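Local atomic coordinates of ferritin like protein (Caulobacter vibrioides, PDB entry 3HL1), a protein that is of unknown function but belongs to the ferritin-like family of helical proteins and probably binds metal. Residues A[6-9]-A[10-13]; A[133-136]-A[137-140]; A[184-187]-A[188-192]. All coordinates share one frame; numbering follows the deposited sequence.

Contact 1 of 3, residues A[6-9]-A[10-13]; sequences WTLP and RLYQ
The first turn of helix 8-35 is closed here by a local N-terminal cap, in which Thr7 stands at the N-cap position and turns its side chain onto Arg10. Thr7 OG1 sits between the backbone N and the carbonyl carbon (chi1 71°), which brings it 3.5 Å from Arg10 N for a weak capping bond and 3.3 Å from Arg10 CG. Threonine suits the place because its hydroxyl can accept from a first-turn amide, which lacks the helical carbonyl partner of later turns. The backbone then takes up the alpha-helical pattern: Leu11 N donates to Thr7 O at 3.0 Å and Tyr12 N to Leu8 O at 2.9 Å. Pro9 fits this first turn, where its missing N-H costs no helical bond, and its carbonyl receives Gln13 N. One turn on, the Tyr12 ring offers one face to Leu8, a CH-pi contact with Leu8 CG 4.0 Å from the ring centroid; Tyr12 OH reaches on to Tyr68 O. Trp6, just ahead of the cap, brings the edge of its indole to Leu11, CE3 lying 3.8 Å from Leu11 CA. Its NE1 is bonded to Leu134 O, while Ala150 and Val153 of helix 144-157 pack against the ring.

Contact 2 of 3, residues A[133-136]-A[137-140]; sequences DLAD and DVTD
Asp133 OD1 accepts from Ala135 N at 3.2 Å, met on the anti side of the carboxylate and 31° out of its plane, and the same carboxylate receives Val138: methyl CG2 of Val138 lies over one face of it, 3.3 Å from Asp133 OD2. That methyl is also 3.9 Å from Ala135 CB, and the small alanine methyl has Asp137 OD1 3.4 Å away. Two successive turns bring these groups together. The bond from Ala135 N makes an Asx turn, for which the short aspartate side chain is well suited, and the backbone from Ala135 to Val138 then folds as a type I beta turn, closed by a weak bond from Val138 N to Ala135 O at 3.3 Å. Asp136, within this second turn, directs its carboxylate to the N-terminal segment: OD1 forms a salt bridge with Arg10 NH1, and OD2 accepts from Thr7 N. An aspartate suits this buried site, since each oxygen has a partner and the arginine probably offsets the charge. With chi1 at 76°, OD1 also comes within 3.1 Å of Asp137 N, but the angle is too poor for a hydrogen bond. The carboxylates of Asp136 and Asp137 do not touch, their OD1 atoms being 4.8 Å apart. This loop runs between helices 112-121 and 144-157; Asp133 N is bonded to Glu146 of the latter, and Val138 O to His14 of helix 8-35.

Contact 3 of 3, residues A[184-187]-A[188-192]; sequences VTES and GDAGF
The loop 184-187 leads into the N-terminal turn of helix 188-207, and the contact is the local packing of that loop on the turn. Ser187 O accepts from Gly191 N at 3.3 Å; the N-H points almost straight at the oxygen (166°), yet the donor stands 71° out of the carbonyl plane and so off the lone pairs. A water donates to the same oxygen at 3.2 Å and accepts from Ala190 N at 2.9 Å, bridging the carbonyl to a first-turn amide. Two glycines serve different ends: Gly188 takes a positive phi of 54°, easily adopted without a side chain, while Gly191 leaves room for Glu186 O, which lies 3.0 Å from Gly191 CA in a CA-H...O contact. On the outer side the aliphatic stem of Glu186 rests on the helix, its CB 3.7 Å from Ala190 CB; beyond CG the chain bends and carries the carboxylate away from the helix. Val184 carries the buried side, with branch CG1, anti to its backbone N, placed 3.6 Å from Gly191 O. Ser187 OG is bonded to Gly164 N, and Asp189, at the start of the helix, forms a salt bridge with Arg159. Beyond the turn, Phe192 packs on Met155 and Glu156 of helix 144-157, so the start of helix 188-207 lies against the end of that helix.

From the N terminus, contact 1 starts helix 8-35, contact 2 shapes the loop between helices 112-121 and 144-157, and contact 3 starts helix 188-207. Each is a local turn within one continuous stretch, so the three follow in series, none enclosing or crossing another. Contacts 1 and 2 touch: Trp6 and Arg10 fasten the beginning of the chain to residues 134-136, over a hundred positions later. Contact 3 stands apart, its centre about 18 Å from that of contact 1 and about 25 Å from that of contact 2. Helix 144-157 is their common neighbour, meeting Trp6 and Leu11, Asp133, and Phe192 in turn.

Contact 1 of 3, residues A[6-9]-A[10-13]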
ATOM      1  N   TRP A   6      25.083  -0.615   4.461  1.00 37.24           N
ATOM      2  CA  TRP A   6      23.827  -0.447   5.186  1.00 33.82           C
ATOM      3  C   TRP A   6      24.006  -0.841   6.623  1.00 31.91           C
ATOM      4  O   TRP A   6      24.629  -1.849   6.900  1.00 33.31           O
ATOM      5  CB  TRP A   6      22.727  -1.342   4.576  1.00 32.55           C
ATOM      6  CG  TRP A   6      22.088  -0.700   3.407  1.00 35.18           C
ATOM      7  CD1 TRP A   6      22.723  -0.312   2.255  1.00 33.64           C
ATOM      8  CD2 TRP A   6      20.710  -0.303   3.266  1.00 31.98           C
ATOM      9  NE1 TRP A   6      21.829   0.290   1.403  1.00 32.47           N
ATOM     10  CE2 TRP A   6      20.580   0.286   1.976  1.00 35.75           C
ATOM     11  CE3 TRP A   6      19.572  -0.402   4.094  1.00 32.04           C
ATOM     12  CZ2 TRP A   6      19.371   0.800   1.502  1.00 31.51           C
ATOM     13  CZ3 TRP A   6      18.381   0.087   3.634  1.00 29.99           C
ATOM     14  CH2 TRP A   6      18.272   0.677   2.331  1.00 31.33           C
ATOM     15  N   THR A   7      23.425  -0.075   7.525  1.00 30.88           N
ATOM     16  CA  THR A   7      23.336  -0.442   8.919  1.00 31.74           C
ATOM     17  C   THR A   7      21.969  -1.101   9.204  1.00 29.07           C
ATOM     18  O   THR A   7      20.993  -0.872   8.500  1.00 28.21           O
ATOM     19  CB  THR A   7      23.567   0.767   9.874  1.00 29.93           C
ATOM     20  OG1 THR A   7      22.474   1.678   9.838  1.00 33.49           O
ATOM     21  CG2 THR A   7      24.877   1.515   9.561  1.00 32.17           C
ATOM     22  N   LEU A   8      21.937  -1.929  10.230  1.00 27.53           N
ATOM     23  CA  LEU A   8      20.720  -2.601  10.647  1.00 27.61           C
ATOM     24  C   LEU A   8      19.586  -1.621  11.013  1.00 26.36           C
ATOM     25  O   LEU A   8      18.459  -1.797  10.558  1.00 27.58           O
ATOM     26  CB  LEU A   8      20.989  -3.649  11.744  1.00 28.81           C
ATOM     27  CG  LEU A   8      19.817  -4.634  11.998  1.00 27.34           C
ATOM     28  CD1 LEU A   8      19.405  -5.424  10.715  1.00 27.91           C
ATOM     29  CD2 LEU A   8      20.103  -5.568  13.177  1.00 28.31           C
ATOM     30  N   PRO A   9      19.870  -0.562  11.785  1.00 26.53           N
ATOM     31  CA  PRO A   9      18.790   0.404  12.037  1.00 29.14           C
ATOM     32  C   PRO A   9      18.178   1.045  10.782  1.00 25.19           C
ATOM     33  O   PRO A   9      16.944   1.251  10.710  1.00 26.85           O
ATOM     34  CB  PRO A   9      19.429   1.423  12.995  1.00 30.96           C
ATOM     35  CG  PRO A   9      20.605   0.711  13.616  1.00 29.34           C
ATOM     36  CD  PRO A   9      21.100  -0.257  12.558  1.00 27.88           C
ATOM     37  N   ARG A  10      18.994   1.351   9.802  1.00 27.31           N
ATOM     38  CA  ARG A  10      18.518   1.937   8.571  1.00 26.89           C
ATOM     39  C   ARG A  10      17.730   0.951   7.740  1.00 29.31           C
ATOM     40  O   ARG A  10      16.775   1.332   7.077  1.00 29.52           O
ATOM     41  CB  ARG A  10      19.697   2.539   7.787  1.00 29.13           C
ATOM     42  CG  ARG A  10      20.355   3.742   8.488  1.00 33.41           C
ATOM     43  CD  ARG A  10      19.813   5.089   8.049  1.00 54.94           C
ATOM     44  NE  ARG A  10      20.381   6.251   8.768  1.00 56.76           N
ATOM     45  CZ  ARG A  10      21.640   6.727   8.662  1.00 71.35           C
ATOM     46  NH1 ARG A  10      22.545   6.162   7.867  1.00 72.57           N
ATOM     47  NH2 ARG A  10      22.014   7.798   9.374  1.00 67.67           N
ATOM     48  N   LEU A  11      18.126  -0.315   7.775  1.00 26.31           N
ATOM     49  CA  LEU A  11      17.361  -1.375   7.077  1.00 26.90           C
ATOM     50  C   LEU A  11      16.002  -1.436   7.726  1.00 23.61           C
ATOM     51  O   LEU A  11      14.973  -1.365   7.027  1.00 26.46           O
ATOM     52  CB  LEU A  11      18.087  -2.729   7.134  1.00 27.75           C
ATOM     53  CG  LEU A  11      17.269  -3.871   6.494  1.00 26.05           C
ATOM     54  CD1 LEU A  11      17.053  -3.532   5.027  1.00 29.56           C
ATOM     55  CD2 LEU A  11      17.970  -5.188   6.666  1.00 26.84           C
ATOM     56  N   TYR A  12      15.964  -1.451   9.055  1.00 25.84           N
ATOM     57  CA  TYR A  12      14.688  -1.447   9.804  1.00 27.11           C
ATOM     58  C   TYR A  12      13.791  -0.234   9.471  1.00 27.35           C
ATOM     59  O   TYR A  12      12.557  -0.363   9.256  1.00 24.73           O
ATOM     60  CB  TYR A  12      14.987  -1.534  11.318  1.00 28.99           C
ATOM     61  CG  TYR A  12      15.459  -2.900  11.829  1.00 25.77           C
ATOM     62  CD1 TYR A  12      15.674  -4.003  10.976  1.00 24.28           C
ATOM     63  CD2 TYR A  12      15.708  -3.076  13.169  1.00 30.01           C
ATOM     64  CE1 TYR A  12      16.092  -5.250  11.482  1.00 24.17           C
ATOM     65  CE2 TYR A  12      16.087  -4.265  13.663  1.00 27.31           C
ATOM     66  CZ  TYR A  12      16.286  -5.357  12.853  1.00 25.44           C
ATOM     67  OH  TYR A  12      16.692  -6.523  13.463  1.00 30.38           O
ATOM     68  N   GLN A  13      14.415   0.950   9.403  1.00 28.49           N
ATOM     69  CA  GLN A  13      13.699   2.146   9.000  1.00 26.93           C
ATOM     70  C   GLN A  13      13.102   2.010   7.598  1.00 28.67           C
ATOM     71  O   GLN A  13      11.973   2.423   7.353  1.00 26.97           O
ATOM     72  CB  GLN A  13      14.637   3.340   9.032  1.00 31.05           C
ATOM     73  CG  GLN A  13      14.830   3.869  10.389  1.00 38.26           C
ATOM     74  CD  GLN A  13      15.609   5.189  10.407  1.00 44.42           C
ATOM     75  OE1 GLN A  13      16.827   5.214  10.397  1.00 45.71           O
ATOM     76  NE2 GLN A  13      14.888   6.260  10.474  1.00 45.29           N
TER

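Contact 2 of 3, residues A[133-136]-A[137-140]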
ATOM      1  N   ASP A 133      19.085   5.091  -6.033  1.00 41.54           N
ATOM      2  CA  ASP A 133      19.949   5.650  -5.008  1.00 41.03           C
ATOM      3  C   ASP A 133      19.977   4.624  -3.886  1.00 41.47           C
ATOM      4  O   ASP A 133      18.962   4.403  -3.188  1.00 37.22           O
ATOM      5  CB  ASP A 133      19.435   6.971  -4.510  1.00 41.53           C
ATOM      6  CG  ASP A 133      20.424   7.654  -3.614  1.00 38.83           C
ATOM      7  OD1 ASP A 133      21.353   6.977  -3.091  1.00 40.39           O
ATOM      8  OD2 ASP A 133      20.243   8.861  -3.416  1.00 43.03           O
ATOM      9  N   LEU A 134      21.132   3.977  -3.741  1.00 39.29           N
ATOM     10  CA  LEU A 134      21.270   2.823  -2.853  1.00 38.18           C
ATOM     11  C   LEU A 134      21.800   3.172  -1.461  1.00 37.42           C
ATOM     12  O   LEU A 134      22.034   2.247  -0.646  1.00 39.88           O
ATOM     13  CB  LEU A 134      22.166   1.741  -3.512  1.00 36.92           C
ATOM     14  CG  LEU A 134      21.700   1.258  -4.902  1.00 39.22           C
ATOM     15  CD1 LEU A 134      22.685   0.256  -5.485  1.00 45.75           C
ATOM     16  CD2 LEU A 134      20.290   0.669  -4.822  1.00 42.74           C
ATOM     17  N   ALA A 135      22.002   4.450  -1.176  1.00 34.87           N
ATOM     18  CA  ALA A 135      22.520   4.891   0.115  1.00 34.05           C
ATOM     19  C   ALA A 135      21.451   4.616   1.246  1.00 38.21           C
ATOM     20  O   ALA A 135      20.246   4.774   1.027  1.00 37.68           O
ATOM     21  CB  ALA A 135      22.882   6.361   0.043  1.00 31.25           C
ATOM     22  N   ASP A 136      21.895   4.158   2.420  1.00 37.22           N
ATOM     23  CA  ASP A 136      20.939   3.764   3.464  1.00 35.68           C
ATOM     24  C   ASP A 136      20.280   4.955   4.173  1.00 35.61           C
ATOM     25  O   ASP A 136      19.349   4.755   4.965  1.00 33.98           O
ATOM     26  CB  ASP A 136      21.572   2.771   4.467  1.00 34.04           C
ATOM     27  CG  ASP A 136      22.546   3.419   5.469  1.00 38.38           C
ATOM     28  OD1 ASP A 136      22.894   4.618   5.388  1.00 34.03           O
ATOM     29  OD2 ASP A 136      22.982   2.670   6.361  1.00 33.31           O
ATOM     30  N   ASP A 137      20.710   6.174   3.853  1.00 32.68           N
ATOM     31  CA  ASP A 137      20.081   7.386   4.409  1.00 36.91           C
ATOM     32  C   ASP A 137      19.059   8.063   3.501  1.00 38.85           C
ATOM     33  O   ASP A 137      18.514   9.096   3.861  1.00 36.81           O
ATOM     34  CB  ASP A 137      21.130   8.397   4.901  1.00 39.26           C
ATOM     35  CG  ASP A 137      22.123   8.843   3.817  1.00 49.02           C
ATOM     36  OD1 ASP A 137      22.009   8.455   2.630  1.00 49.20           O
ATOM     37  OD2 ASP A 137      23.056   9.597   4.188  1.00 68.28           O
ATOM     38  N   VAL A 138      18.801   7.469   2.337  1.00 39.09           N
ATOM     39  CA  VAL A 138      17.774   7.947   1.423  1.00 40.55           C
ATOM     40  C   VAL A 138      16.401   7.580   1.966  1.00 41.28           C
ATOM     41  O   VAL A 138      16.178   6.446   2.359  1.00 38.39           O
ATOM     42  CB  VAL A 138      17.925   7.305   0.030  1.00 39.91           C
ATOM     43  CG1 VAL A 138      16.834   7.759  -0.901  1.00 39.18           C
ATOM     44  CG2 VAL A 138      19.290   7.656  -0.530  1.00 39.86           C
ATOM     45  N   THR A 139      15.512   8.550   1.971  1.00 41.06           N
ATOM     46  CA  THR A 139      14.154   8.365   2.429  1.00 45.62           C
ATOM     47  C   THR A 139      13.112   8.494   1.298  1.00 42.51           C
ATOM     48  O   THR A 139      12.013   7.969   1.443  1.00 44.20           O
ATOM     49  CB  THR A 139      13.773   9.347   3.598  1.00 44.82           C
ATOM     50  OG1 THR A 139      12.373   9.187   3.900  1.00 60.15           O
ATOM     51  CG2 THR A 139      14.029  10.778   3.218  1.00 45.87           C
ATOM     52  N   ASP A 140      13.446   9.212   0.223  1.00 39.63           N
ATOM     53  CA  ASP A 140      12.566   9.434  -0.899  1.00 36.65           C
ATOM     54  C   ASP A 140      13.137   8.839  -2.169  1.00 32.81           C
ATOM     55  O   ASP A 140      14.335   8.972  -2.497  1.00 32.57           O
ATOM     56  CB  ASP A 140      12.305  10.917  -1.124  1.00 39.03           C
ATOM     57  CG  ASP A 140      11.429  11.551  -0.047  1.00 43.99           C
ATOM     58  OD1 ASP A 140      10.486  10.922   0.410  1.00 45.91           O
ATOM     59  OD2 ASP A 140      11.632  12.746   0.270  1.00 56.70           O
TER

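Contact 3 of 3, residues A[184-187]-A[188-192]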
ATOM      1  N   VAL A 184       9.266 -16.611   5.287  1.00 33.29           N
ATOM      2  CA  VAL A 184      10.661 -16.943   5.373  1.00 33.13           C
ATOM      3  C   VAL A 184      10.812 -18.026   6.431  1.00 33.01           C
ATOM      4  O   VAL A 184      10.663 -17.789   7.642  1.00 28.47           O
ATOM      5  CB  VAL A 184      11.496 -15.683   5.667  1.00 31.53           C
ATOM      6  CG1 VAL A 184      12.974 -16.043   5.821  1.00 34.10           C
ATOM      7  CG2 VAL A 184      11.267 -14.627   4.519  1.00 27.39           C
ATOM      8  N   THR A 185      11.098 -19.237   5.951  1.00 35.26           N
ATOM      9  CA  THR A 185      11.191 -20.413   6.812  1.00 33.62           C
ATOM     10  C   THR A 185      12.631 -20.818   7.099  1.00 33.06           C
ATOM     11  O   THR A 185      12.868 -21.615   7.981  1.00 35.29           O
ATOM     12  CB  THR A 185      10.504 -21.625   6.174  1.00 33.57           C
ATOM     13  OG1 THR A 185      11.127 -21.901   4.914  1.00 30.24           O
ATOM     14  CG2 THR A 185       9.031 -21.350   5.962  1.00 34.18           C
ATOM     15  N   GLU A 186      13.591 -20.300   6.337  1.00 33.54           N
ATOM     16  CA  GLU A 186      15.002 -20.644   6.511  1.00 31.79           C
ATOM     17  C   GLU A 186      15.836 -19.458   7.010  1.00 36.01           C
ATOM     18  O   GLU A 186      15.475 -18.299   6.831  1.00 31.17           O
ATOM     19  CB  GLU A 186      15.625 -21.094   5.194  1.00 33.77           C
ATOM     20  CG  GLU A 186      14.892 -22.165   4.443  1.00 40.72           C
ATOM     21  CD  GLU A 186      14.917 -23.487   5.156  1.00 56.22           C
ATOM     22  OE1 GLU A 186      15.992 -23.821   5.701  1.00 59.44           O
ATOM     23  OE2 GLU A 186      13.874 -24.195   5.162  1.00 67.21           O
ATOM     24  N   SER A 187      16.981 -19.770   7.619  1.00 32.48           N
ATOM     25  CA  SER A 187      17.850 -18.758   8.164  1.00 34.00           C
ATOM     26  C   SER A 187      18.965 -18.394   7.214  1.00 34.71           C
ATOM     27  O   SER A 187      19.200 -19.062   6.194  1.00 33.57           O
ATOM     28  CB  SER A 187      18.436 -19.194   9.475  1.00 35.03           C
ATOM     29  OG  SER A 187      17.407 -19.466  10.424  1.00 29.47           O
ATOM     30  N   GLY A 188      19.649 -17.307   7.558  1.00 33.47           N
ATOM     31  CA  GLY A 188      20.839 -16.884   6.857  1.00 33.89           C
ATOM     32  C   GLY A 188      20.600 -16.731   5.381  1.00 34.12           C
ATOM     33  O   GLY A 188      19.566 -16.227   5.006  1.00 34.29           O
ATOM     34  N   ASP A 189      21.534 -17.198   4.552  1.00 35.90           N
ATOM     35  CA  ASP A 189      21.479 -16.988   3.073  1.00 35.63           C
ATOM     36  C   ASP A 189      20.246 -17.563   2.417  1.00 36.00           C
ATOM     37  O   ASP A 189      19.690 -16.918   1.522  1.00 33.01           O
ATOM     38  CB  ASP A 189      22.701 -17.602   2.348  1.00 39.04           C
ATOM     39  CG  ASP A 189      23.994 -16.821   2.561  1.00 46.43           C
ATOM     40  OD1 ASP A 189      24.013 -15.848   3.333  1.00 39.37           O
ATOM     41  OD2 ASP A 189      25.018 -17.202   1.950  1.00 51.61           O
ATOM     42  N   ALA A 190      19.853 -18.781   2.811  1.00 34.76           N
ATOM     43  CA  ALA A 190      18.629 -19.425   2.295  1.00 34.94           C
ATOM     44  C   ALA A 190      17.378 -18.573   2.569  1.00 33.18           C
ATOM     45  O   ALA A 190      16.531 -18.414   1.688  1.00 31.12           O
ATOM     46  CB  ALA A 190      18.454 -20.816   2.899  1.00 32.07           C
ATOM     47  N   GLY A 191      17.244 -18.036   3.800  1.00 32.96           N
ATOM     48  CA  GLY A 191      16.088 -17.191   4.124  1.00 28.32           C
ATOM     49  C   GLY A 191      16.153 -15.876   3.396  1.00 28.82           C
ATOM     50  O   GLY A 191      15.138 -15.296   3.020  1.00 30.45           O
ATOM     51  N   PHE A 192      17.365 -15.373   3.192  1.00 31.02           N
ATOM     52  CA  PHE A 192      17.532 -14.176   2.393  1.00 30.94           C
ATOM     53  C   PHE A 192      17.014 -14.413   0.963  1.00 32.94           C
ATOM     54  O   PHE A 192      16.312 -13.576   0.406  1.00 32.26           O
ATOM     55  CB  PHE A 192      18.984 -13.695   2.355  1.00 31.14           C
ATOM     56  CG  PHE A 192      19.276 -12.793   1.190  1.00 33.26           C
ATOM     57  CD1 PHE A 192      18.705 -11.533   1.099  1.00 30.05           C
ATOM     58  CD2 PHE A 192      20.088 -13.212   0.161  1.00 37.26           C
ATOM     59  CE1 PHE A 192      18.965 -10.709   0.022  1.00 36.64           C
ATOM     60  CE2 PHE A 192      20.333 -12.395  -0.924  1.00 35.40           C
ATOM     61  CZ  PHE A 192      19.797 -11.146  -0.983  1.00 36.80           C
TER
HETATM   62  O   HOH W   1      21.592 -20.392   4.462  1.00 46.03           O